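Long-range contacts in ABC transporter substrate-binding protein (Rhizobium radiobacter, PDB 6TFQ), which probably captures solutes for an ABC importer, and holds a conjugate of a sugar with glutamate in this structure: residues 11-16 against 203-208; 299-304 against 436-441; 419-424 against 442-447. All coordinates share one frame; numbering follows the deposited sequence.

Contact 1. Residues 11-16 against 203-208; sequences ASEDVT and FLNNEA. With GLC (alpha-D-glucopyranose), chain C.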
loop_
_atom_site.group_PDB
_atom_site.type_symbol
_atom_site.label_atom_id
_atom_site.label_comp_id
_atom_site.label_asym_id
_atom_site.label_seq_id
_atom_site.Cartn_x
_atom_site.Cartn_y
_atom_site.Cartn_z
ATOM N N ALA A 11 6.996 12.418 3.030
ATOM C CA ALA A 11 8.029 11.653 3.750
ATOM C C ALA A 11 8.660 10.642 2.764
ATOM O O ALA A 11 8.344 9.460 2.776
ATOM C CB ALA A 11 7.423 10.948 4.964
ATOM N N SER A 12 9.511 11.142 1.873
ATOM C CA SER A 12 10.194 10.368 0.842
ATOM C C SER A 12 11.461 11.092 0.390
ATOM O O SER A 12 11.536 12.312 0.486
ATOM C CB SER A 12 9.269 10.155 -0.357
ATOM O OG SER A 12 9.869 9.361 -1.365
ATOM N N GLU A 13 12.439 10.333 -0.126
ATOM C CA GLU A 13 13.701 10.862 -0.634
ATOM C C GLU A 13 13.674 11.079 -2.129
ATOM O O GLU A 13 14.406 11.927 -2.632
ATOM C CB GLU A 13 14.889 9.922 -0.286
ATOM C CG GLU A 13 15.203 9.820 1.203
ATOM C CD GLU A 13 15.767 11.053 1.890
ATOM O OE1 GLU A 13 15.978 12.091 1.220
ATOM O OE2 GLU A 13 16.008 10.970 3.115
ATOM N N ASP A 14 12.868 10.290 -2.856
ATOM C CA ASP A 14 12.895 10.343 -4.319
ATOM C C ASP A 14 11.795 9.498 -4.936
ATOM O O ASP A 14 11.113 8.749 -4.241
ATOM C CB ASP A 14 14.271 9.754 -4.792
ATOM C CG ASP A 14 14.861 10.347 -6.061
ATOM O OD1 ASP A 14 14.139 11.078 -6.778
ATOM O OD2 ASP A 14 16.037 10.082 -6.337
ATOM N N VAL A 15 11.672 9.595 -6.266
ATOM C CA VAL A 15 10.818 8.766 -7.104
ATOM C C VAL A 15 11.651 7.518 -7.394
ATOM O O VAL A 15 12.801 7.650 -7.825
ATOM C CB VAL A 15 10.544 9.404 -8.496
ATOM C CG1 VAL A 15 9.460 8.643 -9.250
ATOM C CG2 VAL A 15 10.230 10.875 -8.411
ATOM N N THR A 16 11.064 6.337 -7.273
ATOM C CA THR A 16 11.769 5.124 -7.684
ATOM C C THR A 16 11.208 4.754 -9.070
ATOM O O THR A 16 11.956 4.616 -10.024
ATOM C CB THR A 16 11.585 3.983 -6.652
ATOM O OG1 THR A 16 12.007 4.447 -5.376
ATOM C CG2 THR A 16 12.340 2.711 -7.043
ATOM N N PHE A 203 10.207 16.155 -2.069
ATOM C CA PHE A 203 10.822 15.102 -1.250
ATOM C C PHE A 203 11.436 15.745 -0.014
ATOM O O PHE A 203 12.466 16.390 -0.109
ATOM C CB PHE A 203 11.865 14.307 -2.081
ATOM C CG PHE A 203 11.196 13.623 -3.249
ATOM C CD1 PHE A 203 10.185 12.685 -3.042
ATOM C CD2 PHE A 203 11.544 13.947 -4.561
ATOM C CE1 PHE A 203 9.515 12.098 -4.123
ATOM C CE2 PHE A 203 10.875 13.357 -5.642
ATOM C CZ PHE A 203 9.856 12.444 -5.412
ATOM N N LEU A 204 10.727 15.651 1.121
ATOM C CA LEU A 204 11.118 16.252 2.391
ATOM C C LEU A 204 10.986 15.223 3.519
ATOM O O LEU A 204 10.112 15.342 4.382
ATOM C CB LEU A 204 10.278 17.526 2.663
ATOM C CG LEU A 204 10.491 18.719 1.717
ATOM C CD1 LEU A 204 9.466 19.801 1.993
ATOM C CD2 LEU A 204 11.942 19.299 1.842
ATOM N N ASN A 205 11.860 14.202 3.487
ATOM C CA ASN A 205 11.870 13.088 4.429
ATOM C C ASN A 205 11.966 13.497 5.904
ATOM O O ASN A 205 11.188 13.002 6.726
ATOM C CB ASN A 205 12.978 12.071 4.082
ATOM C CG ASN A 205 12.665 10.708 4.662
ATOM O OD1 ASN A 205 11.613 10.132 4.383
ATOM N ND2 ASN A 205 13.542 10.176 5.515
ATOM N N ASN A 206 12.897 14.400 6.223
ATOM C CA ASN A 206 13.099 14.894 7.579
ATOM C C ASN A 206 11.829 15.623 8.064
ATOM O O ASN A 206 11.406 16.601 7.436
ATOM C CB ASN A 206 14.340 15.777 7.646
ATOM C CG ASN A 206 14.620 16.245 9.046
ATOM O OD1 ASN A 206 14.034 17.217 9.527
ATOM N ND2 ASN A 206 15.509 15.555 9.734
ATOM N N GLU A 207 11.194 15.092 9.144
ATOM C CA GLU A 207 9.932 15.591 9.717
ATOM C C GLU A 207 9.992 17.021 10.229
ATOM O O GLU A 207 9.059 17.774 9.976
ATOM C CB GLU A 207 9.404 14.669 10.840
ATOM C CG GLU A 207 8.801 13.374 10.331
ATOM C CD GLU A 207 8.269 12.431 11.395
ATOM O OE1 GLU A 207 8.377 12.746 12.600
ATOM O OE2 GLU A 207 7.748 11.361 11.017
ATOM N N ALA A 208 11.059 17.385 10.964
ATOM C CA ALA A 208 11.209 18.733 11.524
ATOM C C ALA A 208 11.341 19.766 10.393
ATOM O O ALA A 208 10.679 20.799 10.450
ATOM C CB ALA A 208 12.398 18.795 12.489
HETATM C C1 GLC C . 16.352 13.036 6.713
HETATM C C2 GLC C . 16.910 13.835 5.526
HETATM C C3 GLC C . 18.026 14.775 5.970
HETATM C C4 GLC C . 18.094 14.884 7.491
HETATM C C5 GLC C . 18.298 13.507 8.125
HETATM C C6 GLC C . 18.059 13.483 9.621
HETATM O O1 GLC C . 15.517 12.019 6.286
HETATM O O2 GLC C . 17.368 12.977 4.489
HETATM O O3 GLC C . 17.832 16.065 5.396
HETATM O O4 GLC C . 19.156 15.754 7.864
HETATM O O5 GLC C . 17.409 12.533 7.538
HETATM O O6 GLC C . 17.981 12.157 10.136
HETATM O O HOH W 1 14.236 14.372 1.689
#
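The CA of Asp14 lies over the Phe203 ring where two parallel neighbours in a mixed sheet, strands 5-10 and 198-203 of this solute-binding-protein fold, give way to loops. The apolar part centres on that ring. Asp14 CA stands 3.6 Å from the Phe203 ring centroid and only 1° off its normal, a CH-pi contact over the middle of the ring face. Phe203 CG lies beside its backbone N (chi1 -62°), and the far ring atom CZ meets Val15 CG2 at 3.4 Å; the branched valine also touches Val181. The Asp14 carboxylate turns to backbone amides: OD1 accepts from Val15 N at 2.9 Å and also from Gly178 N.

The polar part gathers round water and a bound glucose. The water donates to Glu13 OE1 (2.9 Å) and accepts from Asn205 N (3.0 Å), bridging the two loops. The bent chain of Glu13 brings its carboxylate across the Asn205 side chain, and both meet the sugar. Glucose O2 donates to Glu13 OE2 at 2.8 Å. Asn205 suits the place because its ND2 carries two N-H groups and serves both Gln338 O and glucose O1, the latter at 2.8 Å with an N-H...O angle of 159°.

Contact 2. Residues 299-304 against 436-441; sequences NNLGFD and KQIELW
Gly302 rests against Trp441 and Ile438 at the third position of a type II beta turn, Asn300 to Phe303, which docks on the side of helix 434-451. The turn is closed by its backbone bond, Phe303 N to Asn300 O, 3.1 Å. Glycine suits this position twice over: the positive phi of 97° is easy for a residue without CB, and a CB would point at the helix, where Trp441 CE3 already stands. Backbone bonds from Leu301 to Pro390 and Ala392 tie the same turn to the start of helix 392-400.

Across the contact the interactions are van der Waals. Gly302 CA approaches Trp441 CE3 to 3.5 Å, and the same CA lies 3.8 Å from Ile438 CG1. Leu301 sends one methyl into the same patch: its CD2 touches Trp441 CZ3 at 3.7 Å and lies 4.1 Å from Ile438 CD1, the leucine and isoleucine side chains crossing at about a right angle. A large indole suits this place because it also reaches Leu396 and Ala428 on two other helices.

Inside the helix the indole is also packed against its own backbone. Trp441 CG lies beside the backbone N (chi1 -80°), which folds the ring back along the preceding turn, so that Gln437 O, the acceptor of Trp441 N, sits 3.3 Å above the ring plane, offset toward the rim.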
loop_
_atom_site.group_PDB
_atom_site.type_symbol
_atom_site.label_atom_id
_atom_site.label_comp_id
_atom_site.label_asym_id
_atom_site.label_seq_id
_atom_site.Cartn_x
_atom_site.Cartn_y
_atom_site.Cartn_z
ATOM N N ASN A 299 -9.957 -3.665 8.924
ATOM C CA ASN A 299 -11.027 -3.314 7.980
ATOM C C ASN A 299 -11.310 -4.396 6.914
ATOM O O ASN A 299 -12.200 -4.200 6.082
ATOM C CB ASN A 299 -10.726 -1.952 7.321
ATOM C CG ASN A 299 -9.776 -2.003 6.142
ATOM O OD1 ASN A 299 -9.020 -2.965 5.914
ATOM N ND2 ASN A 299 -9.811 -0.960 5.350
ATOM N N ASN A 300 -10.540 -5.500 6.918
ATOM C CA ASN A 300 -10.685 -6.592 5.966
ATOM C C ASN A 300 -11.918 -7.452 6.148
ATOM O O ASN A 300 -12.264 -7.843 7.270
ATOM C CB ASN A 300 -9.467 -7.512 5.990
ATOM C CG ASN A 300 -8.246 -7.002 5.262
ATOM O OD1 ASN A 300 -7.705 -7.679 4.414
ATOM N ND2 ASN A 300 -7.776 -5.811 5.581
ATOM N N LEU A 301 -12.516 -7.838 5.002
ATOM C CA LEU A 301 -13.608 -8.795 4.902
ATOM C C LEU A 301 -12.894 -10.107 5.261
ATOM O O LEU A 301 -11.886 -10.421 4.633
ATOM C CB LEU A 301 -14.082 -8.847 3.427
ATOM C CG LEU A 301 -15.556 -9.138 3.143
ATOM C CD1 LEU A 301 -15.964 -8.564 1.783
ATOM C CD2 LEU A 301 -15.852 -10.639 3.173
ATOM N N GLY A 302 -13.361 -10.798 6.304
ATOM C CA GLY A 302 -12.750 -12.037 6.783
ATOM C C GLY A 302 -11.785 -11.869 7.949
ATOM O O GLY A 302 -11.150 -12.843 8.363
ATOM N N PHE A 303 -11.677 -10.638 8.501
ATOM C CA PHE A 303 -10.812 -10.318 9.647
ATOM C C PHE A 303 -11.163 -11.159 10.880
ATOM O O PHE A 303 -12.345 -11.318 11.200
ATOM C CB PHE A 303 -10.888 -8.817 9.988
ATOM C CG PHE A 303 -10.125 -8.408 11.222
ATOM C CD1 PHE A 303 -8.732 -8.342 11.212
ATOM C CD2 PHE A 303 -10.796 -8.072 12.397
ATOM C CE1 PHE A 303 -8.026 -7.962 12.353
ATOM C CE2 PHE A 303 -10.084 -7.706 13.546
ATOM C CZ PHE A 303 -8.699 -7.650 13.514
ATOM N N ASP A 304 -10.137 -11.667 11.585
ATOM C CA ASP A 304 -10.358 -12.480 12.779
ATOM C C ASP A 304 -9.978 -11.716 14.063
ATOM O O ASP A 304 -8.793 -11.675 14.420
ATOM C CB ASP A 304 -9.613 -13.823 12.662
ATOM C CG ASP A 304 -9.915 -14.870 13.726
ATOM O OD1 ASP A 304 -10.769 -14.609 14.594
ATOM O OD2 ASP A 304 -9.282 -15.942 13.693
ATOM N N LYS A 436 -18.777 -19.186 5.229
ATOM C CA LYS A 436 -17.756 -20.260 5.220
ATOM C C LYS A 436 -16.416 -19.822 4.567
ATOM O O LYS A 436 -15.377 -20.453 4.793
ATOM C CB LYS A 436 -18.269 -21.585 4.630
ATOM C CG LYS A 436 -19.100 -21.487 3.353
ATOM C CD LYS A 436 -20.400 -22.288 3.502
ATOM C CE LYS A 436 -20.898 -22.863 2.200
ATOM N NZ LYS A 436 -20.201 -24.126 1.845
ATOM N N GLN A 437 -16.459 -18.732 3.778
ATOM C CA GLN A 437 -15.314 -18.104 3.141
ATOM C C GLN A 437 -14.559 -17.381 4.270
ATOM O O GLN A 437 -13.342 -17.545 4.407
ATOM C CB GLN A 437 -15.783 -17.109 2.063
ATOM C CG GLN A 437 -14.630 -16.398 1.381
ATOM C CD GLN A 437 -15.030 -15.446 0.286
ATOM O OE1 GLN A 437 -15.831 -14.527 0.483
ATOM N NE2 GLN A 437 -14.418 -15.610 -0.879
ATOM N N ILE A 438 -15.323 -16.632 5.106
ATOM C CA ILE A 438 -14.853 -15.902 6.273
ATOM C C ILE A 438 -14.245 -16.892 7.285
ATOM O O ILE A 438 -13.225 -16.570 7.890
ATOM C CB ILE A 438 -15.989 -15.000 6.856
ATOM C CG1 ILE A 438 -16.090 -13.675 6.050
ATOM C CG2 ILE A 438 -15.818 -14.715 8.367
ATOM C CD1 ILE A 438 -17.375 -12.818 6.270
ATOM N N GLU A 439 -14.849 -18.101 7.437
ATOM C CA GLU A 439 -14.333 -19.111 8.360
ATOM C C GLU A 439 -12.963 -19.667 7.927
ATOM O O GLU A 439 -12.104 -19.890 8.784
ATOM C CB GLU A 439 -15.356 -20.228 8.617
ATOM C CG GLU A 439 -15.510 -20.597 10.091
ATOM C CD GLU A 439 -15.615 -19.466 11.109
ATOM O OE1 GLU A 439 -16.457 -18.554 10.928
ATOM O OE2 GLU A 439 -14.851 -19.504 12.101
ATOM N N LEU A 440 -12.759 -19.868 6.606
ATOM C CA LEU A 440 -11.480 -20.331 6.048
ATOM C C LEU A 440 -10.400 -19.245 6.213
ATOM O O LEU A 440 -9.256 -19.579 6.511
ATOM C CB LEU A 440 -11.616 -20.755 4.573
ATOM C CG LEU A 440 -12.367 -22.067 4.301
ATOM C CD1 LEU A 440 -12.942 -22.071 2.888
ATOM C CD2 LEU A 440 -11.479 -23.284 4.550
ATOM N N TRP A 441 -10.788 -17.959 6.082
ATOM C CA TRP A 441 -9.902 -16.817 6.279
ATOM C C TRP A 441 -9.464 -16.709 7.742
ATOM O O TRP A 441 -8.295 -16.420 8.008
ATOM C CB TRP A 441 -10.551 -15.508 5.797
ATOM C CG TRP A 441 -10.483 -15.285 4.311
ATOM C CD1 TRP A 441 -9.463 -15.636 3.471
ATOM C CD2 TRP A 441 -11.415 -14.547 3.518
ATOM N NE1 TRP A 441 -9.732 -15.214 2.194
ATOM C CE2 TRP A 441 -10.917 -14.526 2.193
ATOM C CE3 TRP A 441 -12.632 -13.896 3.794
ATOM C CZ2 TRP A 441 -11.608 -13.905 1.141
ATOM C CZ3 TRP A 441 -13.303 -13.261 2.755
ATOM C CH2 TRP A 441 -12.780 -13.252 1.452
#

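Contact 3. Residues 419-424 against 442-447; sequences NVADKQ and KEAQKL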
loop_
_atom_site.group_PDB
_atom_site.type_symbol
_atom_site.label_atom_id
_atom_site.label_comp_id
_atom_site.label_asym_id
_atom_site.label_seq_id
_atom_site.Cartn_x
_atom_site.Cartn_y
_atom_site.Cartn_z
ATOM N N ASN A 419 4.369 -20.770 5.531
ATOM C CA ASN A 419 3.885 -21.865 4.696
ATOM C C ASN A 419 2.800 -22.708 5.399
ATOM O O ASN A 419 2.546 -23.831 4.967
ATOM C CB ASN A 419 5.090 -22.751 4.263
ATOM C CG ASN A 419 5.783 -23.524 5.382
ATOM O OD1 ASN A 419 5.605 -23.272 6.583
ATOM N ND2 ASN A 419 6.599 -24.494 5.006
ATOM N N VAL A 420 2.170 -22.181 6.468
ATOM C CA VAL A 420 1.186 -22.925 7.286
ATOM C C VAL A 420 -0.298 -22.752 6.878
ATOM O O VAL A 420 -1.143 -23.504 7.367
ATOM C CB VAL A 420 1.343 -22.635 8.811
ATOM C CG1 VAL A 420 2.642 -23.215 9.362
ATOM C CG2 VAL A 420 1.214 -21.144 9.128
ATOM N N ALA A 421 -0.624 -21.781 6.023
ATOM C CA ALA A 421 -2.023 -21.510 5.697
ATOM C C ALA A 421 -2.362 -21.536 4.195
ATOM O O ALA A 421 -3.402 -21.006 3.800
ATOM C CB ALA A 421 -2.433 -20.180 6.322
ATOM N N ASP A 422 -1.529 -22.204 3.377
ATOM C CA ASP A 422 -1.732 -22.285 1.926
ATOM C C ASP A 422 -3.094 -22.847 1.518
ATOM O O ASP A 422 -3.778 -22.238 0.690
ATOM C CB ASP A 422 -0.616 -23.102 1.257
ATOM C CG ASP A 422 0.767 -22.478 1.238
ATOM O OD1 ASP A 422 0.932 -21.349 1.772
ATOM O OD2 ASP A 422 1.683 -23.120 0.722
ATOM N N LYS A 423 -3.477 -24.012 2.094
ATOM C CA LYS A 423 -4.731 -24.700 1.793
ATOM C C LYS A 423 -5.956 -23.860 2.142
ATOM O O LYS A 423 -6.868 -23.763 1.317
ATOM C CB LYS A 423 -4.784 -26.098 2.445
ATOM C CG LYS A 423 -3.834 -27.103 1.793
ATOM C CD LYS A 423 -3.708 -28.391 2.601
ATOM C CE LYS A 423 -2.676 -29.330 2.019
ATOM N NZ LYS A 423 -2.627 -30.623 2.751
ATOM N N GLN A 424 -5.950 -23.213 3.328
ATOM C CA GLN A 424 -7.045 -22.355 3.796
ATOM C C GLN A 424 -7.183 -21.100 2.924
ATOM O O GLN A 424 -8.307 -20.722 2.593
ATOM C CB GLN A 424 -6.875 -21.975 5.282
ATOM C CG GLN A 424 -6.975 -23.159 6.266
ATOM C CD GLN A 424 -5.736 -24.040 6.310
ATOM O OE1 GLN A 424 -4.664 -23.707 5.795
ATOM N NE2 GLN A 424 -5.847 -25.187 6.941
ATOM N N LYS A 442 -10.403 -16.962 8.683
ATOM C CA LYS A 442 -10.151 -16.947 10.131
ATOM C C LYS A 442 -9.245 -18.116 10.523
ATOM O O LYS A 442 -8.372 -17.945 11.372
ATOM C CB LYS A 442 -11.459 -16.982 10.932
ATOM C CG LYS A 442 -12.232 -15.681 10.902
ATOM C CD LYS A 442 -13.460 -15.744 11.804
ATOM C CE LYS A 442 -14.097 -14.386 11.914
ATOM N NZ LYS A 442 -15.186 -14.367 12.920
ATOM N N GLU A 443 -9.446 -19.296 9.888
ATOM C CA GLU A 443 -8.616 -20.488 10.087
ATOM C C GLU A 443 -7.166 -20.160 9.677
ATOM O O GLU A 443 -6.233 -20.506 10.404
ATOM C CB GLU A 443 -9.125 -21.654 9.226
ATOM C CG GLU A 443 -10.299 -22.421 9.798
ATOM C CD GLU A 443 -10.836 -23.472 8.843
ATOM O OE1 GLU A 443 -12.077 -23.556 8.700
ATOM O OE2 GLU A 443 -10.021 -24.204 8.232
ATOM N N ALA A 444 -6.993 -19.485 8.512
ATOM C CA ALA A 444 -5.687 -19.059 7.998
ATOM C C ALA A 444 -4.998 -18.119 9.004
ATOM O O ALA A 444 -3.855 -18.368 9.372
ATOM C CB ALA A 444 -5.831 -18.383 6.636
ATOM N N GLN A 445 -5.737 -17.122 9.527
ATOM C CA GLN A 445 -5.219 -16.168 10.513
ATOM C C GLN A 445 -4.742 -16.826 11.811
ATOM O O GLN A 445 -3.652 -16.489 12.274
ATOM C CB GLN A 445 -6.228 -15.056 10.794
ATOM C CG GLN A 445 -6.256 -14.031 9.673
ATOM C CD GLN A 445 -7.524 -13.222 9.719
ATOM O OE1 GLN A 445 -7.618 -12.206 10.404
ATOM N NE2 GLN A 445 -8.526 -13.655 8.984
ATOM N N LYS A 446 -5.524 -17.796 12.357
ATOM C CA LYS A 446 -5.153 -18.526 13.577
ATOM C C LYS A 446 -3.867 -19.336 13.383
ATOM O O LYS A 446 -3.019 -19.346 14.279
ATOM C CB LYS A 446 -6.301 -19.408 14.095
ATOM C CG LYS A 446 -7.424 -18.613 14.741
ATOM C CD LYS A 446 -8.519 -19.532 15.268
ATOM C CE LYS A 446 -9.646 -18.774 15.944
ATOM N NZ LYS A 446 -10.518 -18.064 14.966
ATOM N N LEU A 447 -3.712 -19.977 12.206
ATOM C CA LEU A 447 -2.514 -20.748 11.852
ATOM C C LEU A 447 -1.264 -19.856 11.712
ATOM O O LEU A 447 -0.202 -20.225 12.212
ATOM C CB LEU A 447 -2.730 -21.582 10.570
ATOM C CG LEU A 447 -3.707 -22.769 10.661
ATOM C CD1 LEU A 447 -4.161 -23.188 9.285
ATOM C CD2 LEU A 447 -3.083 -23.971 11.380
#
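Gln445 OE1 is gripped by two donors, Asp304 N and Ser294 OG, on a side of helix 434-451 turned away from the one where Ala444 and Leu447 meet Ala421 and Gln424. The amide suits this position because it both accepts and donates: its NE2 donates to Trp441 O in its own helix and probably to Gly302 O in the loop, so the loop backbone is held to the helix by one side chain.

The side facing 419-424 is mostly apolar. Ala421, at the N-cap position of helix 422-430, sets its CB 3.9 Å from Ala444 CB, and small residues on both sides let the backbones come within 5.0 Å, Ala421 CA to Ala444 CA. Helices 422-430 and 434-451 follow each other through a short link and run back antiparallel, forming a helical hairpin in which this contact joins the start of the first helix to the middle of the second.

Gln424 extends the interface beyond the alanines. Its chain bends at chi2 (76°), turning the amide across the Leu447 side chain. Leu447 CD1 stands 3.5 Å from Gln424 CD and almost as near to its OE1 and NE2, which puts the methyl above the flat amide. Nearer its root, Gln424 CG lies 3.8 Å from the carboxylate oxygen Glu443 OE2, a packing contact.

Beside Cys418 and Cys453, which bind magnesium in this protein, Val420 presents a short apolar branch: CG2 packs 3.5 Å from Leu447 O.

All three contacts are partly buried and none lies at the centre of the chain. Contact 1 stands apart, on the other side of that centre, about 36 Å from contact 2 and 37 Å from contact 3, measured between centres. It joins loops at strand ends and mixes an aromatic face with carboxylate, amide, water and sugar. Contacts 2 and 3 share helix 434-451, their centres 11 Å apart: one sets a glycine turn on it, the other a neighbouring helix, and both depend on small residues that permit close packing. Polar chemistry appears between them, where Asp304 OD2 forms a salt bridge with Lys446 NZ at 2.8 Å.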